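Local coordinates for DNA polymerase (Pyrobaculum calidifontis, PDB 5MDN), which probably catalyses template-directed DNA synthesis, adding deoxyribonucleotides from their triphosphates to a growing strand with release of diphosphate, at residues G196-F201 with D336-L341; Y515-L518 with A523-Y526. One frame throughout, in Å; residues are numbered along the deposited sequence.

Followed from the N terminus, the chain first closes interaction 1, where strand 198-202 meets helix 326-356 after 134 intervening residues. That long loop includes helices 209-222, 232-247 and 293-299 and the sheet strands 226-229 and 274-277, so the contact spans much of the exonuclease domain. Interaction 2 comes later and is far tighter: only four residues separate 515-518 from 523-526, and it ties the short helix 514-519 to the turn before helix 528-551, within the polymerase part. The two loops are in series, neither nested nor crossed. The centres of interactions 1 and 2 lie about 41 Å apart on opposite sides of the chain's centre, and the nearest atoms of interactions 1 and 2 are about 29 Å apart.

Interaction 1 of 2, residues G196-F201 with D336-L341; sequences GREEVF and DVRSTL
E198 and R338 make the contact through one salt bridge, between OE2 of E198 and NE of R338 at 3.2 Å. The link is electrostatic: no hydrogen bond is found between the segments, and their backbones stay well apart, with 9.0 Å between CA of E198 and CA of V337.

From CB, R338 does not start out straight at the strand. Its CG lies beside the backbone N (chi1 -82°), and a bend at chi2 (149°) carries the far end over to the glutamate. CG already stands 3.9 Å from E198 OE2, and CD is 4.1 Å from either carboxylate oxygen of E198. NE follows with the bridge itself. Beyond it, CZ has E198 OE1 at 3.6 Å, and NH2 lies 3.7 Å from E198 OE2. The carboxylate and guanidinium planes are 88° apart, which rules out a coplanar, two-pronged pairing; instead, OE1 stands 3.4 Å above the guanidinium plane, offset toward the rim.

E198 belongs to strand 198-202, an outermost strand of the five-stranded mixed sheet, whose 3-2-1-4-5 order fits the RNase H-like fold of family B exonuclease domains. Helix 326-356 packs beside this strand: V200 touches M330 and L334, and E198 also rests on L334. On another side of the same helix, D336 brings its carboxylate close to that of D169, a magnesium-binding residue of this protein, although no ion is bound to it in this chain; the side chain of R338 is about 9 Å from that of D169.

The glutamate's extended chain beyond CG brings OE2 to two basic groups, since K192 of the adjoining strand 186-193 also forms a salt bridge to it. Two cationic partners on one oxygen would be expected to favour the ionised carboxylate at this partly exposed position.

Interaction 2 of 2, residues Y515-L518 with A523-Y526; sequences YGYL and ARWY
Y517 lays one face of its ring over the methyl group of A523 while its hydroxyl reaches past toward the backbone of the turn. The CH-pi geometry is explicit: A523 CB is 3.9 Å from the centroid of the Y517 ring, 28° off the ring normal. With CG anti to the backbone N (chi1 166°), the Y517 ring leaves the helix in the direction of the type I turn A523-Y526.

W525 approaches differently. Its CB comes to the edge of the Y517 ring, and in return the hydroxyl of Y517 lies in the plane of the indole, at its edge, with OH 3.6 Å from W525 CE3. On the other branch of the contact, L518 sets CD2 3.5 Å from the carbonyl O of W525, and its own carbonyl O sits at the edge of the Y526 ring.

Y515 and G516 match the closing YG of the family B Kx3NSxYG motif, whose serine is an alanine here; the turn comes a few residues later and leads into helix 528-551.

The polar chemistry converges on one phenol oxygen. W525 N donates to Y517 OH over 3.4 Å, nearly straight at 175° but weak, and E375 OE2 is hydrogen-bonded to the same hydroxyl. As E375 also salt-bridges R524, this carboxylate on helix 370-384 joins both segments, and R524 probably favours its ionised form.

Interaction 1 of 2, residues G196-F201 with D336-L341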
loop_
_atom_site.group_PDB
_atom_site.type_symbol
_atom_site.label_atom_id
_atom_site.label_comp_id
_atom_site.label_asym_id
_atom_site.label_seq_id
_atom_site.Cartn_x
_atom_site.Cartn_y
_atom_site.Cartn_z
ATOM N N GLY A 196 17.418 -18.710 10.235
ATOM C CA GLY A 196 18.721 -18.120 10.458
ATOM C C GLY A 196 19.680 -18.365 9.311
ATOM O O GLY A 196 20.851 -17.975 9.378
ATOM N N ARG A 197 19.200 -19.017 8.255
ATOM C CA ARG A 197 20.041 -19.316 7.107
ATOM C C ARG A 197 20.191 -18.096 6.206
ATOM O O ARG A 197 19.283 -17.269 6.080
ATOM C CB ARG A 197 19.462 -20.471 6.285
ATOM C CG ARG A 197 19.187 -21.754 7.054
ATOM C CD ARG A 197 18.665 -22.817 6.096
ATOM N NE ARG A 197 17.674 -23.700 6.699
ATOM C CZ ARG A 197 16.930 -24.559 6.009
ATOM N NH1 ARG A 197 17.068 -24.651 4.692
ATOM N NH2 ARG A 197 16.050 -25.330 6.634
ATOM N N GLU A 198 21.361 -17.996 5.573
ATOM C CA GLU A 198 21.580 -17.070 4.472
ATOM C C GLU A 198 22.430 -17.749 3.411
ATOM O O GLU A 198 23.367 -18.482 3.737
ATOM C CB GLU A 198 22.297 -15.789 4.923
ATOM C CG GLU A 198 21.736 -15.105 6.156
ATOM C CD GLU A 198 22.459 -13.806 6.461
ATOM O OE1 GLU A 198 23.186 -13.313 5.572
ATOM O OE2 GLU A 198 22.307 -13.280 7.583
ATOM N N GLU A 199 22.114 -17.482 2.145
ATOM C CA GLU A 199 22.907 -17.968 1.024
ATOM C C GLU A 199 22.778 -16.993 -0.134
ATOM O O GLU A 199 21.755 -16.321 -0.293
ATOM C CB GLU A 199 22.505 -19.377 0.563
ATOM C CG GLU A 199 23.016 -20.503 1.448
ATOM C CD GLU A 199 22.882 -21.865 0.798
ATOM O OE1 GLU A 199 22.419 -21.931 -0.360
ATOM O OE2 GLU A 199 23.246 -22.869 1.445
ATOM N N VAL A 200 23.835 -16.922 -0.939
ATOM C CA VAL A 200 23.883 -16.076 -2.125
ATOM C C VAL A 200 24.291 -16.948 -3.301
ATOM O O VAL A 200 25.369 -17.555 -3.284
ATOM C CB VAL A 200 24.860 -14.902 -1.963
ATOM C CG1 VAL A 200 24.680 -13.909 -3.102
ATOM C CG2 VAL A 200 24.657 -14.225 -0.621
ATOM N N PHE A 201 23.438 -17.010 -4.317
ATOM C CA PHE A 201 23.734 -17.733 -5.545
ATOM C C PHE A 201 24.250 -16.733 -6.572
ATOM O O PHE A 201 23.512 -15.841 -7.003
ATOM C CB PHE A 201 22.493 -18.461 -6.061
ATOM C CG PHE A 201 21.794 -19.288 -5.022
ATOM C CD1 PHE A 201 22.320 -20.503 -4.610
ATOM C CD2 PHE A 201 20.604 -18.856 -4.463
ATOM C CE1 PHE A 201 21.671 -21.267 -3.655
ATOM C CE2 PHE A 201 19.953 -19.614 -3.509
ATOM C CZ PHE A 201 20.486 -20.820 -3.104
ATOM N N ASP A 336 20.941 -5.734 1.688
ATOM C CA ASP A 336 19.576 -5.639 1.179
ATOM C C ASP A 336 18.676 -6.693 1.816
ATOM O O ASP A 336 17.636 -6.370 2.401
ATOM C CB ASP A 336 19.572 -5.778 -0.344
ATOM C CG ASP A 336 19.934 -4.488 -1.053
ATOM O OD1 ASP A 336 19.784 -3.410 -0.443
ATOM O OD2 ASP A 336 20.360 -4.548 -2.225
ATOM N N VAL A 337 19.063 -7.967 1.707
ATOM C CA VAL A 337 18.204 -9.048 2.185
ATOM C C VAL A 337 18.113 -9.048 3.708
ATOM O O VAL A 337 17.074 -9.415 4.272
ATOM C CB VAL A 337 18.690 -10.404 1.636
ATOM C CG1 VAL A 337 20.008 -10.825 2.280
ATOM C CG2 VAL A 337 17.625 -11.474 1.832
ATOM N N ARG A 338 19.179 -8.637 4.403
ATOM C CA ARG A 338 19.101 -8.526 5.857
ATOM C C ARG A 338 18.148 -7.412 6.271
ATOM O O ARG A 338 17.417 -7.549 7.259
ATOM C CB ARG A 338 20.492 -8.302 6.450
ATOM C CG ARG A 338 21.290 -9.585 6.628
ATOM C CD ARG A 338 22.786 -9.357 6.481
ATOM N NE ARG A 338 23.562 -10.305 7.280
ATOM C CZ ARG A 338 24.853 -10.556 7.095
ATOM N NH1 ARG A 338 25.521 -9.935 6.133
ATOM N NH2 ARG A 338 25.476 -11.434 7.870
ATOM N N SER A 339 18.148 -6.298 5.535
ATOM C CA SER A 339 17.167 -5.247 5.788
ATOM C C SER A 339 15.756 -5.714 5.446
ATOM O O SER A 339 14.798 -5.386 6.157
ATOM C CB SER A 339 17.527 -3.993 4.993
ATOM O OG SER A 339 18.753 -3.441 5.440
ATOM N N THR A 340 15.609 -6.468 4.352
ATOM C CA THR A 340 14.289 -6.936 3.937
ATOM C C THR A 340 13.658 -7.821 5.006
ATOM O O THR A 340 12.493 -7.635 5.374
ATOM C CB THR A 340 14.392 -7.684 2.608
ATOM O OG1 THR A 340 14.883 -6.798 1.594
ATOM C CG2 THR A 340 13.029 -8.217 2.190
ATOM N N LEU A 341 14.416 -8.793 5.518
ATOM C CA LEU A 341 13.902 -9.617 6.606
ATOM C C LEU A 341 13.754 -8.812 7.890
ATOM O O LEU A 341 12.867 -9.099 8.702
ATOM C CB LEU A 341 14.813 -10.825 6.832
ATOM C CG LEU A 341 14.265 -11.888 7.788
ATOM C CD1 LEU A 341 12.933 -12.416 7.283
ATOM C CD2 LEU A 341 15.258 -13.024 7.972
#

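Interaction 2 of 2, residues Y515-L518 with A523-Y526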
loop_
_atom_site.group_PDB
_atom_site.type_symbol
_atom_site.label_atom_id
_atom_site.label_comp_id
_atom_site.label_asym_id
_atom_site.label_seq_id
_atom_site.Cartn_x
_atom_site.Cartn_y
_atom_site.Cartn_z
ATOM N N TYR A 515 -13.752 7.034 6.523
ATOM C CA TYR A 515 -14.026 8.391 6.053
ATOM C C TYR A 515 -13.414 8.649 4.680
ATOM O O TYR A 515 -14.057 9.250 3.810
ATOM C CB TYR A 515 -13.512 9.402 7.077
ATOM C CG TYR A 515 -13.507 10.835 6.598
ATOM C CD1 TYR A 515 -14.695 11.525 6.387
ATOM C CD2 TYR A 515 -12.313 11.505 6.377
ATOM C CE1 TYR A 515 -14.690 12.840 5.955
ATOM C CE2 TYR A 515 -12.297 12.816 5.948
ATOM C CZ TYR A 515 -13.486 13.480 5.738
ATOM O OH TYR A 515 -13.456 14.785 5.311
ATOM N N GLY A 516 -12.171 8.213 4.470
ATOM C CA GLY A 516 -11.569 8.344 3.153
ATOM C C GLY A 516 -12.297 7.540 2.091
ATOM O O GLY A 516 -12.402 7.967 0.938
ATOM N N TYR A 517 -12.802 6.362 2.464
ATOM C CA TYR A 517 -13.485 5.502 1.502
ATOM C C TYR A 517 -14.800 6.115 1.038
ATOM O O TYR A 517 -15.113 6.110 -0.158
ATOM C CB TYR A 517 -13.723 4.121 2.114
ATOM C CG TYR A 517 -14.703 3.274 1.336
ATOM C CD1 TYR A 517 -14.301 2.565 0.213
ATOM C CD2 TYR A 517 -16.033 3.184 1.726
ATOM C CE1 TYR A 517 -15.198 1.790 -0.502
ATOM C CE2 TYR A 517 -16.936 2.415 1.018
ATOM C CZ TYR A 517 -16.514 1.720 -0.094
ATOM O OH TYR A 517 -17.409 0.952 -0.801
ATOM N N LEU A 518 -15.595 6.639 1.974
ATOM C CA LEU A 518 -16.929 7.127 1.643
ATOM C C LEU A 518 -16.910 8.400 0.809
ATOM O O LEU A 518 -17.962 8.795 0.297
ATOM C CB LEU A 518 -17.735 7.354 2.921
ATOM C CG LEU A 518 -17.956 6.104 3.775
ATOM C CD1 LEU A 518 -18.455 6.474 5.159
ATOM C CD2 LEU A 518 -18.922 5.152 3.089
ATOM N N ALA A 523 -16.841 4.387 -5.171
ATOM C CA ALA A 523 -17.079 3.426 -4.106
ATOM C C ALA A 523 -18.507 2.899 -4.173
ATOM O O ALA A 523 -19.421 3.581 -4.645
ATOM C CB ALA A 523 -16.820 4.045 -2.730
ATOM N N ARG A 524 -18.680 1.667 -3.695
ATOM C CA ARG A 524 -19.989 1.026 -3.718
ATOM C C ARG A 524 -20.977 1.765 -2.825
ATOM O O ARG A 524 -22.103 2.068 -3.237
ATOM C CB ARG A 524 -19.835 -0.432 -3.295
ATOM C CG ARG A 524 -19.005 -1.174 -4.309
ATOM C CD ARG A 524 -18.558 -2.561 -3.910
ATOM N NE ARG A 524 -17.393 -2.908 -4.723
ATOM C CZ ARG A 524 -16.994 -4.139 -5.014
ATOM N NH1 ARG A 524 -17.675 -5.184 -4.576
ATOM N NH2 ARG A 524 -15.912 -4.320 -5.762
ATOM N N TRP A 525 -20.568 2.063 -1.592
ATOM C CA TRP A 525 -21.393 2.793 -0.640
ATOM C C TRP A 525 -21.079 4.285 -0.633
ATOM O O TRP A 525 -21.172 4.935 0.414
ATOM C CB TRP A 525 -21.234 2.200 0.759
ATOM C CG TRP A 525 -21.975 0.916 0.921
ATOM C CD1 TRP A 525 -23.287 0.768 1.258
ATOM C CD2 TRP A 525 -21.459 -0.407 0.724
ATOM N NE1 TRP A 525 -23.617 -0.564 1.297
ATOM C CE2 TRP A 525 -22.513 -1.306 0.971
ATOM C CE3 TRP A 525 -20.207 -0.915 0.367
ATOM C CZ2 TRP A 525 -22.355 -2.687 0.875
ATOM C CZ3 TRP A 525 -20.052 -2.286 0.272
ATOM C CH2 TRP A 525 -21.119 -3.156 0.525
ATOM N N TYR A 526 -20.708 4.836 -1.787
ATOM C CA TYR A 526 -20.476 6.267 -1.910
ATOM C C TYR A 526 -21.799 7.019 -1.944
ATOM O O TYR A 526 -22.700 6.682 -2.718
ATOM C CB TYR A 526 -19.669 6.583 -3.168
ATOM C CG TYR A 526 -19.626 8.063 -3.483
ATOM C CD1 TYR A 526 -18.883 8.939 -2.700
ATOM C CD2 TYR A 526 -20.343 8.588 -4.550
ATOM C CE1 TYR A 526 -18.849 10.292 -2.976
ATOM C CE2 TYR A 526 -20.315 9.940 -4.835
ATOM C CZ TYR A 526 -19.566 10.788 -4.043
ATOM O OH TYR A 526 -19.535 12.135 -4.321
#